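Local coordinates for coenzyme Q-binding protein COQ10 START domain-containing protein (Thermus thermophilus, PDB 2D4R), which is of unknown function but, as a putative member of the START domain superfamily, probably binds a lipid or another hydrophobic ligand, at residues A[22-27]-A[47-52]; A[51-56]-A[60-65]; A[104-109]-A[129-134]. All coordinates share one frame; numbering follows the deposited sequence.

Contact 1 (A[22-27]-A[47-52]); sequences KDLEGL and TRSRWV
Ser49 OG, gripped by Trp51 NE1 at 2.8 Å and by the carboxylate of Glu66, is also the polar atom that Leu24 CD1 approaches, at 4.0 Å. It lies near the indole plane of Trp51, 13° out of it, yet the bond is bent, with 138° at the hydrogen. The CB of Ser49 points toward helix 24-27, and the rotation about chi1 (60°) sets OG where Trp51 NE1 meets it. Leu24 brings one branch only: its CD1 methyl rests against OG and, at 4.1 Å, against CB of the same serine, while its nearest approach to Thr47 is the looser 4.4 Å from CD1 to OG1. Both strand hydroxyls, of Thr47 and Ser49, bond to OE1 of Glu66, whose side chain also touches Leu24. With the hydroxyl of Ser49 gone, as in an alanine, the Trp51 N-H and Glu66 would probably each lose a partner, and the indole would be less firmly fixed in rotation. Asp23 caps helix 24-27: its OD1 accepts from Gly26 N at 3.1 Å, met from above the carboxylate plane, and its OD2 forms a salt bridge to Arg141 in the C-terminal helix. Short helices between the first two strands, a curved antiparallel sheet and this long C-terminal helix are consistent with the helix-grip fold of Bet v 1-like and START proteins.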
ATOM      1  N   LYS A  22       5.141   4.937   6.992  1.00 26.07           N
ATOM      2  CA  LYS A  22       4.984   6.305   6.523  1.00 27.55           C
ATOM      3  C   LYS A  22       6.203   6.749   5.732  1.00 29.50           C
ATOM      4  O   LYS A  22       6.103   7.576   4.829  1.00 32.53           O
ATOM      5  CB  LYS A  22       4.765   7.240   7.708  1.00 29.98           C
ATOM      6  CG  LYS A  22       4.574   8.688   7.320  1.00 35.42           C
ATOM      7  CD  LYS A  22       4.551   9.564   8.547  1.00 37.22           C
ATOM      8  CE  LYS A  22       4.641  11.025   8.174  1.00 44.94           C
ATOM      9  NZ  LYS A  22       4.442  11.872   9.374  1.00 49.40           N
ATOM     10  N   ASP A  23       7.358   6.193   6.078  1.00 35.47           N
ATOM     11  CA  ASP A  23       8.583   6.431   5.329  1.00 30.45           C
ATOM     12  C   ASP A  23       8.584   5.499   4.133  1.00 32.10           C
ATOM     13  O   ASP A  23       9.266   4.461   4.140  1.00 21.66           O
ATOM     14  CB  ASP A  23       9.806   6.149   6.203  1.00 30.96           C
ATOM     15  CG  ASP A  23      11.112   6.168   5.411  1.00 20.99           C
ATOM     16  OD1 ASP A  23      11.159   6.798   4.336  1.00 30.81           O
ATOM     17  OD2 ASP A  23      12.089   5.552   5.874  1.00 32.86           O
ATOM     18  N   LEU A  24       7.808   5.879   3.117  1.00 27.26           N
ATOM     19  CA  LEU A  24       7.572   5.022   1.964  1.00 29.49           C
ATOM     20  C   LEU A  24       8.880   4.666   1.269  1.00 31.04           C
ATOM     21  O   LEU A  24       9.067   3.540   0.813  1.00 31.31           O
ATOM     22  CB  LEU A  24       6.646   5.716   0.968  1.00 30.61           C
ATOM     23  CG  LEU A  24       5.268   6.123   1.478  1.00 29.82           C
ATOM     24  CD1 LEU A  24       4.524   6.928   0.416  1.00 24.56           C
ATOM     25  CD2 LEU A  24       4.508   4.892   1.832  1.00 14.99           C
ATOM     26  N   GLU A  25       9.791   5.625   1.192  1.00 30.94           N
ATOM     27  CA  GLU A  25      11.004   5.386   0.447  1.00 36.60           C
ATOM     28  C   GLU A  25      11.901   4.390   1.174  1.00 38.79           C
ATOM     29  O   GLU A  25      12.588   3.592   0.533  1.00 41.98           O
ATOM     30  CB  GLU A  25      11.713   6.707   0.195  1.00 41.61           C
ATOM     31  CG  GLU A  25      10.877   7.628  -0.669  1.00 41.43           C
ATOM     32  CD  GLU A  25      11.688   8.735  -1.283  1.00 47.90           C
ATOM     33  OE1 GLU A  25      12.674   9.149  -0.645  1.00 50.55           O
ATOM     34  OE2 GLU A  25      11.343   9.186  -2.397  1.00 45.30           O
ATOM     35  N   GLY A  26      11.867   4.418   2.506  1.00 30.17           N
ATOM     36  CA  GLY A  26      12.551   3.404   3.280  1.00 25.14           C
ATOM     37  C   GLY A  26      11.856   2.055   3.198  1.00 31.87           C
ATOM     38  O   GLY A  26      12.474   1.011   3.394  1.00 32.53           O
ATOM     39  N   LEU A  27      10.560   2.072   2.908  1.00 35.97           N
ATOM     40  CA  LEU A  27       9.779   0.842   2.822  1.00 36.10           C
ATOM     41  C   LEU A  27      10.029   0.178   1.472  1.00 37.52           C
ATOM     42  O   LEU A  27       9.983  -1.045   1.352  1.00 38.08           O
ATOM     43  CB  LEU A  27       8.287   1.156   2.965  1.00 35.65           C
ATOM     44  CG  LEU A  27       7.355   0.176   3.688  1.00 37.55           C
ATOM     45  CD1 LEU A  27       5.923   0.670   3.549  1.00 39.91           C
ATOM     46  CD2 LEU A  27       7.480  -1.210   3.125  1.00 34.76           C
ATOM     47  N   THR A  47       1.508  13.363   1.812  1.00 37.73           N
ATOM     48  CA  THR A  47       2.530  13.329   0.780  1.00 29.60           C
ATOM     49  C   THR A  47       1.880  13.007  -0.540  1.00 31.17           C
ATOM     50  O   THR A  47       0.705  12.636  -0.590  1.00 30.84           O
ATOM     51  CB  THR A  47       3.616  12.255   1.038  1.00 30.37           C
ATOM     52  OG1 THR A  47       2.996  10.981   1.226  1.00 33.76           O
ATOM     53  CG2 THR A  47       4.463  12.612   2.253  1.00 28.14           C
ATOM     54  N   ARG A  48       2.654  13.168  -1.611  1.00 29.88           N
ATOM     55  CA  ARG A  48       2.290  12.662  -2.923  1.00 30.17           C
ATOM     56  C   ARG A  48       3.440  11.788  -3.406  1.00 28.65           C
ATOM     57  O   ARG A  48       4.613  12.136  -3.235  1.00 32.79           O
ATOM     58  CB  ARG A  48       2.035  13.820  -3.911  1.00 27.49           C
ATOM     59  CG  ARG A  48       1.429  13.346  -5.241  1.00 36.93           C
ATOM     60  CD  ARG A  48       1.152  14.488  -6.242  1.00 43.97           C
ATOM     61  NE  ARG A  48       0.048  15.331  -5.798  1.00 46.83           N
ATOM     62  CZ  ARG A  48       0.207  16.512  -5.211  1.00 48.78           C
ATOM     63  NH1 ARG A  48       1.428  16.987  -5.012  1.00 48.61           N
ATOM     64  NH2 ARG A  48      -0.848  17.201  -4.793  1.00 43.83           N
ATOM     65  N   SER A  49       3.115  10.648  -4.000  1.00 23.07           N
ATOM     66  CA  SER A  49       4.147   9.707  -4.400  1.00 22.73           C
ATOM     67  C   SER A  49       3.842   9.074  -5.756  1.00 27.36           C
ATOM     68  O   SER A  49       2.679   8.922  -6.134  1.00 31.70           O
ATOM     69  CB  SER A  49       4.286   8.619  -3.340  1.00 24.15           C
ATOM     70  OG  SER A  49       3.069   7.916  -3.187  1.00 31.61           O
ATOM     71  N   ARG A  50       4.897   8.710  -6.479  1.00 22.46           N
ATOM     72  CA  ARG A  50       4.767   8.099  -7.800  1.00 32.10           C
ATOM     73  C   ARG A  50       5.146   6.620  -7.720  1.00 26.99           C
ATOM     74  O   ARG A  50       6.278   6.279  -7.406  1.00 22.45           O
ATOM     75  CB  ARG A  50       5.675   8.821  -8.811  1.00 33.14           C
ATOM     76  CG  ARG A  50       5.676   8.215 -10.225  1.00 40.73           C
ATOM     77  CD  ARG A  50       6.607   8.973 -11.184  1.00 50.09           C
ATOM     78  NE  ARG A  50       6.617  10.425 -10.968  1.00 57.12           N
ATOM     79  CZ  ARG A  50       5.806  11.292 -11.574  1.00 60.25           C
ATOM     80  NH1 ARG A  50       4.902  10.865 -12.448  1.00 61.30           N
ATOM     81  NH2 ARG A  50       5.896  12.590 -11.306  1.00 59.45           N
ATOM     82  N   TRP A  51       4.185   5.749  -7.994  1.00 30.06           N
ATOM     83  CA  TRP A  51       4.423   4.313  -7.925  1.00 29.81           C
ATOM     84  C   TRP A  51       4.571   3.713  -9.327  1.00 30.58           C
ATOM     85  O   TRP A  51       3.856   4.085 -10.264  1.00 33.74           O
ATOM     86  CB  TRP A  51       3.271   3.607  -7.183  1.00 29.31           C
ATOM     87  CG  TRP A  51       3.125   3.971  -5.705  1.00 31.09           C
ATOM     88  CD1 TRP A  51       2.935   5.217  -5.185  1.00 27.21           C
ATOM     89  CD2 TRP A  51       3.132   3.066  -4.579  1.00 25.60           C
ATOM     90  NE1 TRP A  51       2.822   5.149  -3.820  1.00 22.82           N
ATOM     91  CE2 TRP A  51       2.939   3.844  -3.421  1.00 26.03           C
ATOM     92  CE3 TRP A  51       3.287   1.677  -4.444  1.00 19.31           C
ATOM     93  CZ2 TRP A  51       2.893   3.280  -2.133  1.00 24.18           C
ATOM     94  CZ3 TRP A  51       3.244   1.118  -3.169  1.00 18.75           C
ATOM     95  CH2 TRP A  51       3.048   1.922  -2.032  1.00 28.05           C
ATOM     96  N   VAL A  52       5.511   2.785  -9.462  1.00 32.50           N
ATOM     97  CA  VAL A  52       5.498   1.854 -10.573  1.00 31.07           C
ATOM     98  C   VAL A  52       5.563   0.449 -10.019  1.00 30.29           C
ATOM     99  O   VAL A  52       6.506   0.094  -9.320  1.00 29.24           O
ATOM    100  CB  VAL A  52       6.701   2.064 -11.539  1.00 34.36           C
ATOM    101  CG1 VAL A  52       6.652   1.007 -12.650  1.00 18.76           C
ATOM    102  CG2 VAL A  52       6.671   3.467 -12.135  1.00 28.51           C
TER

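Contact 2 (A[51-56]-A[60-65]); sequences WVAVAM and VRWLEE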
ATOM      1  N   TRP A  51       4.185   5.749  -7.994  1.00 30.06           N
ATOM      2  CA  TRP A  51       4.423   4.313  -7.925  1.00 29.81           C
ATOM      3  C   TRP A  51       4.571   3.713  -9.327  1.00 30.58           C
ATOM      4  O   TRP A  51       3.856   4.085 -10.264  1.00 33.74           O
ATOM      5  CB  TRP A  51       3.271   3.607  -7.183  1.00 29.31           C
ATOM      6  CG  TRP A  51       3.125   3.971  -5.705  1.00 31.09           C
ATOM      7  CD1 TRP A  51       2.935   5.217  -5.185  1.00 27.21           C
ATOM      8  CD2 TRP A  51       3.132   3.066  -4.579  1.00 25.60           C
ATOM      9  NE1 TRP A  51       2.822   5.149  -3.820  1.00 22.82           N
ATOM     10  CE2 TRP A  51       2.939   3.844  -3.421  1.00 26.03           C
ATOM     11  CE3 TRP A  51       3.287   1.677  -4.444  1.00 19.31           C
ATOM     12  CZ2 TRP A  51       2.893   3.280  -2.133  1.00 24.18           C
ATOM     13  CZ3 TRP A  51       3.244   1.118  -3.169  1.00 18.75           C
ATOM     14  CH2 TRP A  51       3.048   1.922  -2.032  1.00 28.05           C
ATOM     15  N   VAL A  52       5.511   2.785  -9.462  1.00 32.50           N
ATOM     16  CA  VAL A  52       5.498   1.854 -10.573  1.00 31.07           C
ATOM     17  C   VAL A  52       5.563   0.449 -10.019  1.00 30.29           C
ATOM     18  O   VAL A  52       6.506   0.094  -9.320  1.00 29.24           O
ATOM     19  CB  VAL A  52       6.701   2.064 -11.539  1.00 34.36           C
ATOM     20  CG1 VAL A  52       6.652   1.007 -12.650  1.00 18.76           C
ATOM     21  CG2 VAL A  52       6.671   3.467 -12.135  1.00 28.51           C
ATOM     22  N   ALA A  53       4.551  -0.346 -10.337  1.00 33.32           N
ATOM     23  CA  ALA A  53       4.472  -1.718  -9.871  1.00 29.29           C
ATOM     24  C   ALA A  53       4.488  -2.651 -11.070  1.00 32.76           C
ATOM     25  O   ALA A  53       4.156  -2.256 -12.196  1.00 23.11           O
ATOM     26  CB  ALA A  53       3.185  -1.926  -9.041  1.00 33.97           C
ATOM     27  N   VAL A  54       4.890  -3.893 -10.833  1.00 34.02           N
ATOM     28  CA  VAL A  54       4.806  -4.890 -11.879  1.00 35.70           C
ATOM     29  C   VAL A  54       3.830  -5.986 -11.503  1.00 31.79           C
ATOM     30  O   VAL A  54       3.861  -6.518 -10.405  1.00 31.81           O
ATOM     31  CB  VAL A  54       6.184  -5.498 -12.196  1.00 39.30           C
ATOM     32  CG1 VAL A  54       7.177  -4.374 -12.477  1.00 35.59           C
ATOM     33  CG2 VAL A  54       6.654  -6.382 -11.058  1.00 50.55           C
ATOM     34  N   ALA A  55       2.929  -6.280 -12.425  1.00 35.19           N
ATOM     35  CA  ALA A  55       2.084  -7.453 -12.331  1.00 45.21           C
ATOM     36  C   ALA A  55       2.111  -8.135 -13.695  1.00 45.33           C
ATOM     37  O   ALA A  55       1.780  -7.518 -14.704  1.00 41.07           O
ATOM     38  CB  ALA A  55       0.660  -7.040 -11.961  1.00 39.05           C
HETATM   39  N   MSE A  56       2.530  -9.395 -13.725  1.00 48.46           N
HETATM   40  CA  MSE A  56       2.487 -10.181 -14.957  1.00 54.11           C
HETATM   41  C   MSE A  56       3.382  -9.621 -16.059  1.00 56.17           C
HETATM   42  O   MSE A  56       3.036  -9.688 -17.242  1.00 51.58           O
HETATM   43  CB  MSE A  56       1.059 -10.256 -15.489  1.00 57.03           C
HETATM   44  CG  MSE A  56       0.083 -10.968 -14.593  1.00 66.87           C
HETATM   45 SE   MSE A  56      -0.827 -12.340 -15.580  1.00 84.23          SE
HETATM   46  CE  MSE A  56      -0.374 -11.820 -17.391  1.00 67.29           C
ATOM     47  N   VAL A  60       2.445  -1.163 -14.127  1.00 33.45           N
ATOM     48  CA  VAL A  60       1.304  -0.314 -13.860  1.00 26.67           C
ATOM     49  C   VAL A  60       1.807   0.884 -13.063  1.00 27.11           C
ATOM     50  O   VAL A  60       2.512   0.710 -12.080  1.00 30.59           O
ATOM     51  CB  VAL A  60       0.233  -1.092 -13.067  1.00 28.51           C
ATOM     52  CG1 VAL A  60      -0.921  -0.180 -12.697  1.00 32.36           C
ATOM     53  CG2 VAL A  60      -0.282  -2.255 -13.914  1.00 22.93           C
ATOM     54  N   ARG A  61       1.455   2.092 -13.507  1.00 24.86           N
ATOM     55  CA  ARG A  61       2.022   3.327 -12.975  1.00 21.50           C
ATOM     56  C   ARG A  61       0.906   4.233 -12.461  1.00 24.41           C
ATOM     57  O   ARG A  61      -0.103   4.429 -13.132  1.00 25.37           O
ATOM     58  CB  ARG A  61       2.789   4.080 -14.072  1.00 23.99           C
ATOM     59  CG  ARG A  61       3.837   3.272 -14.790  1.00 29.22           C
ATOM     60  CD  ARG A  61       4.219   3.921 -16.109  1.00 42.28           C
ATOM     61  NE  ARG A  61       3.837   3.081 -17.244  1.00 56.62           N
ATOM     62  CZ  ARG A  61       4.695   2.559 -18.120  1.00 61.89           C
ATOM     63  NH1 ARG A  61       5.996   2.794 -17.997  1.00 64.83           N
ATOM     64  NH2 ARG A  61       4.252   1.791 -19.110  1.00 61.09           N
ATOM     65  N   TRP A  62       1.084   4.792 -11.271  1.00 22.33           N
ATOM     66  CA  TRP A  62       0.134   5.782 -10.803  1.00 26.98           C
ATOM     67  C   TRP A  62       0.769   6.789  -9.856  1.00 31.28           C
ATOM     68  O   TRP A  62       1.838   6.544  -9.284  1.00 31.78           O
ATOM     69  CB  TRP A  62      -1.075   5.102 -10.138  1.00 15.16           C
ATOM     70  CG  TRP A  62      -0.794   4.472  -8.816  1.00 19.62           C
ATOM     71  CD1 TRP A  62      -1.091   4.989  -7.576  1.00 24.17           C
ATOM     72  CD2 TRP A  62      -0.210   3.183  -8.582  1.00 21.83           C
ATOM     73  NE1 TRP A  62      -0.734   4.097  -6.590  1.00 16.36           N
ATOM     74  CE2 TRP A  62      -0.193   2.981  -7.175  1.00 18.64           C
ATOM     75  CE3 TRP A  62       0.300   2.172  -9.422  1.00 14.18           C
ATOM     76  CZ2 TRP A  62       0.305   1.811  -6.594  1.00 19.30           C
ATOM     77  CZ3 TRP A  62       0.794   1.008  -8.840  1.00 16.29           C
ATOM     78  CH2 TRP A  62       0.790   0.837  -7.434  1.00 14.27           C
ATOM     79  N   LEU A  63       0.113   7.934  -9.715  1.00 30.00           N
ATOM     80  CA  LEU A  63       0.460   8.872  -8.669  1.00 26.57           C
ATOM     81  C   LEU A  63      -0.518   8.661  -7.523  1.00 26.56           C
ATOM     82  O   LEU A  63      -1.670   8.316  -7.747  1.00 22.78           O
ATOM     83  CB  LEU A  63       0.396  10.303  -9.207  1.00 28.62           C
ATOM     84  CG  LEU A  63       1.536  10.598 -10.201  1.00 42.72           C
ATOM     85  CD1 LEU A  63       1.138  11.701 -11.170  1.00 41.93           C
ATOM     86  CD2 LEU A  63       2.792  10.995  -9.434  1.00 40.17           C
ATOM     87  N   GLU A  64      -0.044   8.844  -6.296  1.00 26.94           N
ATOM     88  CA  GLU A  64      -0.843   8.534  -5.120  1.00 26.44           C
ATOM     89  C   GLU A  64      -0.716   9.644  -4.099  1.00 25.95           C
ATOM     90  O   GLU A  64       0.380  10.107  -3.805  1.00 31.66           O
ATOM     91  CB  GLU A  64      -0.388   7.211  -4.498  1.00 23.10           C
ATOM     92  CG  GLU A  64      -1.318   6.683  -3.409  1.00 30.14           C
ATOM     93  CD  GLU A  64      -0.853   5.357  -2.839  1.00 24.79           C
ATOM     94  OE1 GLU A  64      -0.320   5.341  -1.712  1.00 29.36           O
ATOM     95  OE2 GLU A  64      -1.016   4.331  -3.523  1.00 26.97           O
ATOM     96  N   GLU A  65      -1.850  10.067  -3.565  1.00 23.40           N
ATOM     97  CA  GLU A  65      -1.864  11.027  -2.479  1.00 32.03           C
ATOM     98  C   GLU A  65      -2.225  10.275  -1.197  1.00 31.16           C
ATOM     99  O   GLU A  65      -3.246   9.587  -1.125  1.00 28.23           O
ATOM    100  CB  GLU A  65      -2.886  12.153  -2.770  1.00 33.83           C
ATOM    101  CG  GLU A  65      -2.637  12.904  -4.113  1.00 44.94           C
ATOM    102  CD  GLU A  65      -3.446  14.207  -4.294  1.00 48.18           C
ATOM    103  OE1 GLU A  65      -4.563  14.326  -3.747  1.00 40.94           O
ATOM    104  OE2 GLU A  65      -2.962  15.120  -5.003  1.00 47.57           O
TER
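Trp51 sets its CB over the face of Trp62, its pair partner in the neighbouring strand, and its side chain crosses the second indole from there outward. CB stands over the centre of the Trp62 six-membered ring, 3.5 Å from the centroid and close to the ring normal, a CH-pi contact. CG is 3.7 Å from Trp62 CZ2, and CE3 is beyond the rim of the ring, nearest to CZ2 and CH2. The two five-membered rings are nearly parallel, at 18°, but slid so far apart that they barely overlap. Farther out the partner changes: CD1 meets CB of Glu64, while NE1 and CZ2 lie near OE1 of its carboxylate, which is inclined to the indole plane. No hydrogen bond joins Trp51 NE1 to Glu64, since that N-H is used by Ser49. The carboxylate is instead fixed by Trp62, whose NE1 donates in its ring plane to Glu64 OE2 at 3.1 Å, on the anti side and almost straight at 174°. Strands 46-55 and 58-69 form a beta hairpin of the antiparallel sheet, with Trp51-Trp62 and Ala53-Val60 as hydrogen-bonded pairs; Trp51 N reaches Trp62 O at 2.8 Å. Ala53 CB touches the rim of the Trp62 ring near its plane, 3.8 Å from CZ3. On the other face, the non-hydrogen-bonded pair Val52 and Arg61 run side by side, Val52 CG2 lying 3.9 Å from Arg61 CG. Trp62 enters from chi1 71°, with CG between its backbone N and carbonyl carbon, a rotation that lays the indole beneath CB of Trp51.

Contact 3 (A[104-109]-A[129-134]); sequences LTLTYE and ENVESL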
ATOM      1  N   LEU A 104      -5.015  -3.332   5.647  1.00 31.91           N
ATOM      2  CA  LEU A 104      -4.892  -2.573   4.411  1.00 35.91           C
ATOM      3  C   LEU A 104      -6.085  -2.830   3.499  1.00 36.69           C
ATOM      4  O   LEU A 104      -6.319  -3.956   3.062  1.00 37.16           O
ATOM      5  CB  LEU A 104      -3.596  -2.953   3.686  1.00 28.24           C
ATOM      6  CG  LEU A 104      -3.361  -2.334   2.309  1.00 29.01           C
ATOM      7  CD1 LEU A 104      -3.502  -0.827   2.393  1.00 27.33           C
ATOM      8  CD2 LEU A 104      -1.975  -2.723   1.805  1.00 29.57           C
ATOM      9  N   THR A 105      -6.828  -1.772   3.206  1.00 37.63           N
ATOM     10  CA  THR A 105      -8.040  -1.879   2.413  1.00 35.33           C
ATOM     11  C   THR A 105      -7.864  -1.070   1.134  1.00 35.99           C
ATOM     12  O   THR A 105      -7.486   0.111   1.183  1.00 34.96           O
ATOM     13  CB  THR A 105      -9.233  -1.305   3.200  1.00 41.55           C
ATOM     14  OG1 THR A 105      -9.201  -1.818   4.533  1.00 38.83           O
ATOM     15  CG2 THR A 105     -10.548  -1.674   2.543  1.00 34.84           C
ATOM     16  N   LEU A 106      -8.158  -1.697  -0.003  1.00 31.10           N
ATOM     17  CA  LEU A 106      -7.910  -1.096  -1.313  1.00 23.15           C
ATOM     18  C   LEU A 106      -9.099  -1.238  -2.270  1.00 24.85           C
ATOM     19  O   LEU A 106      -9.458  -2.340  -2.685  1.00 21.52           O
ATOM     20  CB  LEU A 106      -6.667  -1.731  -1.940  1.00 24.49           C
ATOM     21  CG  LEU A 106      -6.298  -1.326  -3.369  1.00 29.64           C
ATOM     22  CD1 LEU A 106      -6.132   0.183  -3.487  1.00 10.80           C
ATOM     23  CD2 LEU A 106      -5.027  -2.036  -3.757  1.00 38.08           C
ATOM     24  N   THR A 107      -9.707  -0.110  -2.614  1.00 23.33           N
ATOM     25  CA  THR A 107     -10.711  -0.073  -3.666  1.00 23.62           C
ATOM     26  C   THR A 107     -10.045   0.403  -4.940  1.00 23.64           C
ATOM     27  O   THR A 107      -9.405   1.448  -4.964  1.00 31.23           O
ATOM     28  CB  THR A 107     -11.850   0.898  -3.307  1.00 32.86           C
ATOM     29  OG1 THR A 107     -12.537   0.405  -2.157  1.00 26.09           O
ATOM     30  CG2 THR A 107     -12.820   1.078  -4.487  1.00 24.06           C
ATOM     31  N   TYR A 108     -10.185  -0.367  -6.003  1.00 29.25           N
ATOM     32  CA  TYR A 108      -9.546  -0.028  -7.265  1.00 31.37           C
ATOM     33  C   TYR A 108     -10.527  -0.227  -8.415  1.00 34.12           C
ATOM     34  O   TYR A 108     -11.470  -1.024  -8.320  1.00 34.63           O
ATOM     35  CB  TYR A 108      -8.325  -0.917  -7.494  1.00 31.91           C
ATOM     36  CG  TYR A 108      -8.712  -2.366  -7.720  1.00 37.15           C
ATOM     37  CD1 TYR A 108      -8.869  -2.875  -9.013  1.00 38.01           C
ATOM     38  CD2 TYR A 108      -9.000  -3.205  -6.643  1.00 35.92           C
ATOM     39  CE1 TYR A 108      -9.313  -4.185  -9.228  1.00 44.02           C
ATOM     40  CE2 TYR A 108      -9.441  -4.515  -6.843  1.00 42.43           C
ATOM     41  CZ  TYR A 108      -9.598  -4.995  -8.138  1.00 40.47           C
ATOM     42  OH  TYR A 108     -10.044  -6.271  -8.335  1.00 34.35           O
ATOM     43  N   GLU A 109     -10.296   0.498  -9.502  1.00 35.29           N
ATOM     44  CA  GLU A 109     -10.987   0.229 -10.751  1.00 30.23           C
ATOM     45  C   GLU A 109     -10.012   0.374 -11.898  1.00 28.93           C
ATOM     46  O   GLU A 109      -9.349   1.399 -12.041  1.00 28.17           O
ATOM     47  CB  GLU A 109     -12.175   1.175 -10.933  1.00 40.42           C
ATOM     48  CG  GLU A 109     -13.391   0.802 -10.082  1.00 51.18           C
ATOM     49  CD  GLU A 109     -14.472   1.873 -10.100  1.00 61.12           C
ATOM     50  OE1 GLU A 109     -15.189   2.009  -9.081  1.00 52.88           O
ATOM     51  OE2 GLU A 109     -14.601   2.573 -11.136  1.00 58.53           O
ATOM     52  N   GLU A 129      -2.911 -10.211  -3.979  1.00 26.73           N
ATOM     53  CA  GLU A 129      -1.538 -10.585  -3.742  1.00 32.22           C
ATOM     54  C   GLU A 129      -0.735  -9.319  -3.492  1.00 37.95           C
ATOM     55  O   GLU A 129       0.102  -9.269  -2.580  1.00 36.37           O
ATOM     56  CB  GLU A 129      -0.985 -11.348  -4.940  1.00 39.70           C
ATOM     57  CG  GLU A 129      -1.668 -12.689  -5.194  1.00 47.00           C
ATOM     58  CD  GLU A 129      -1.628 -13.620  -3.987  1.00 54.70           C
ATOM     59  OE1 GLU A 129      -2.622 -13.657  -3.227  1.00 54.60           O
ATOM     60  OE2 GLU A 129      -0.605 -14.318  -3.803  1.00 55.38           O
ATOM     61  N   ASN A 130      -1.014  -8.282  -4.280  1.00 36.25           N
ATOM     62  CA  ASN A 130      -0.269  -7.043  -4.158  1.00 34.07           C
ATOM     63  C   ASN A 130      -0.362  -6.420  -2.773  1.00 30.61           C
ATOM     64  O   ASN A 130       0.663  -6.036  -2.209  1.00 33.31           O
ATOM     65  CB  ASN A 130      -0.705  -6.040  -5.227  1.00 42.06           C
ATOM     66  CG  ASN A 130       0.058  -6.218  -6.540  1.00 57.81           C
ATOM     67  OD1 ASN A 130      -0.048  -7.259  -7.198  1.00 64.36           O
ATOM     68  ND2 ASN A 130       0.836  -5.200  -6.921  1.00 59.12           N
ATOM     69  N   VAL A 131      -1.563  -6.334  -2.206  1.00 31.48           N
ATOM     70  CA  VAL A 131      -1.693  -5.753  -0.865  1.00 37.62           C
ATOM     71  C   VAL A 131      -1.220  -6.666   0.265  1.00 37.91           C
ATOM     72  O   VAL A 131      -0.731  -6.185   1.283  1.00 36.87           O
ATOM     73  CB  VAL A 131      -3.143  -5.309  -0.545  1.00 32.51           C
ATOM     74  CG1 VAL A 131      -3.573  -4.233  -1.505  1.00 24.32           C
ATOM     75  CG2 VAL A 131      -4.074  -6.488  -0.585  1.00 34.85           C
ATOM     76  N   GLU A 132      -1.371  -7.975   0.089  1.00 39.33           N
ATOM     77  CA  GLU A 132      -0.794  -8.939   1.023  1.00 37.81           C
ATOM     78  C   GLU A 132       0.729  -8.795   1.056  1.00 39.22           C
ATOM     79  O   GLU A 132       1.349  -8.861   2.125  1.00 36.92           O
ATOM     80  CB  GLU A 132      -1.170 -10.363   0.609  1.00 38.85           C
ATOM     81  CG  GLU A 132      -2.538 -10.815   1.083  1.00 40.49           C
ATOM     82  CD  GLU A 132      -2.945 -12.146   0.477  1.00 45.66           C
ATOM     83  OE1 GLU A 132      -4.135 -12.506   0.579  1.00 40.63           O
ATOM     84  OE2 GLU A 132      -2.074 -12.830  -0.106  1.00 50.07           O
ATOM     85  N   SER A 133       1.322  -8.581  -0.118  1.00 36.11           N
ATOM     86  CA  SER A 133       2.773  -8.434  -0.232  1.00 38.63           C
ATOM     87  C   SER A 133       3.258  -7.081   0.271  1.00 36.56           C
ATOM     88  O   SER A 133       4.358  -6.971   0.805  1.00 29.95           O
ATOM     89  CB  SER A 133       3.220  -8.602  -1.683  1.00 38.07           C
ATOM     90  OG  SER A 133       2.916  -7.442  -2.434  1.00 50.00           O
ATOM     91  N   LEU A 134       2.444  -6.047   0.093  1.00 36.67           N
ATOM     92  CA  LEU A 134       2.808  -4.744   0.631  1.00 38.58           C
ATOM     93  C   LEU A 134       2.947  -4.866   2.139  1.00 33.88           C
ATOM     94  O   LEU A 134       3.781  -4.202   2.747  1.00 36.46           O
ATOM     95  CB  LEU A 134       1.759  -3.676   0.267  1.00 34.75           C
ATOM     96  CG  LEU A 134       1.818  -3.084  -1.153  1.00 37.42           C
ATOM     97  CD1 LEU A 134       0.843  -1.929  -1.280  1.00 36.17           C
ATOM     98  CD2 LEU A 134       3.224  -2.590  -1.460  1.00 33.92           C
TER
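Val131 points from the helix into the sheet, and Leu104 and Leu106, two residues apart and on the same face of their strand, reach up to meet it at a slant. Each leucine uses its CD2 methyl. Leu104 CD2 abuts the branch carbon of the valine, 3.7 Å from Val131 CB, and approaches Val131 O equally closely, so it lies against the helix backbone as well as the side chain. Leu106 CD2 instead meets the valine at a methyl, 3.5 Å from Val131 CG1. Both leucines have nearly the same shape, with CG anti to the backbone N (chi1 175° in each) and CD2 in turn anti to CA, which makes CD2 the far end of each side chain. Leu104 CD2 also touches the next inward-facing turn, 4.1 Å from Leu134 CB, so that within 129-134 it meets two residues and Leu106 one.

The helix runs roughly antiparallel to the strand, at 150°, and the axes of the two short segments come within 9.3 Å. Around the contact, Val131 also packs on Val4 and Ala6 of strand 3-10, while Leu104 and Leu106 lie against Trp91 and Tyr87 of strand 86-95. On the helix itself, Ser133 OG donates to Asn130 O at 2.7 Å, an acceptor already taken by Leu134 N from the same face of the carbonyl.

No hydrogen bond or charge pair crosses between 104-109 and 129-134; helix 120-144 is held here by buried aliphatic contacts, whose strength rests on shape and burial and not on direction.

After strand 3-10 and helix 14-22 the chain enters helix 24-27 and runs through strand 34-43, and contact 1 closes this loop when strand 46-55 comes up against helix 24-27. Contact 2 begins on the same strand, sharing Trp51 and Val52 with contact 1, and closes the short hairpin to strand 58-69. Contact 3 follows in series, after the sheet is complete, and lays the C-terminal helix on strand 100-109. None of the loops encloses another. The three are joined in space by Trp51, whose CZ3 lies 4.1 Å from Leu134 CD2, and together they tie helix 24-27 and helix 120-144 to one sheet.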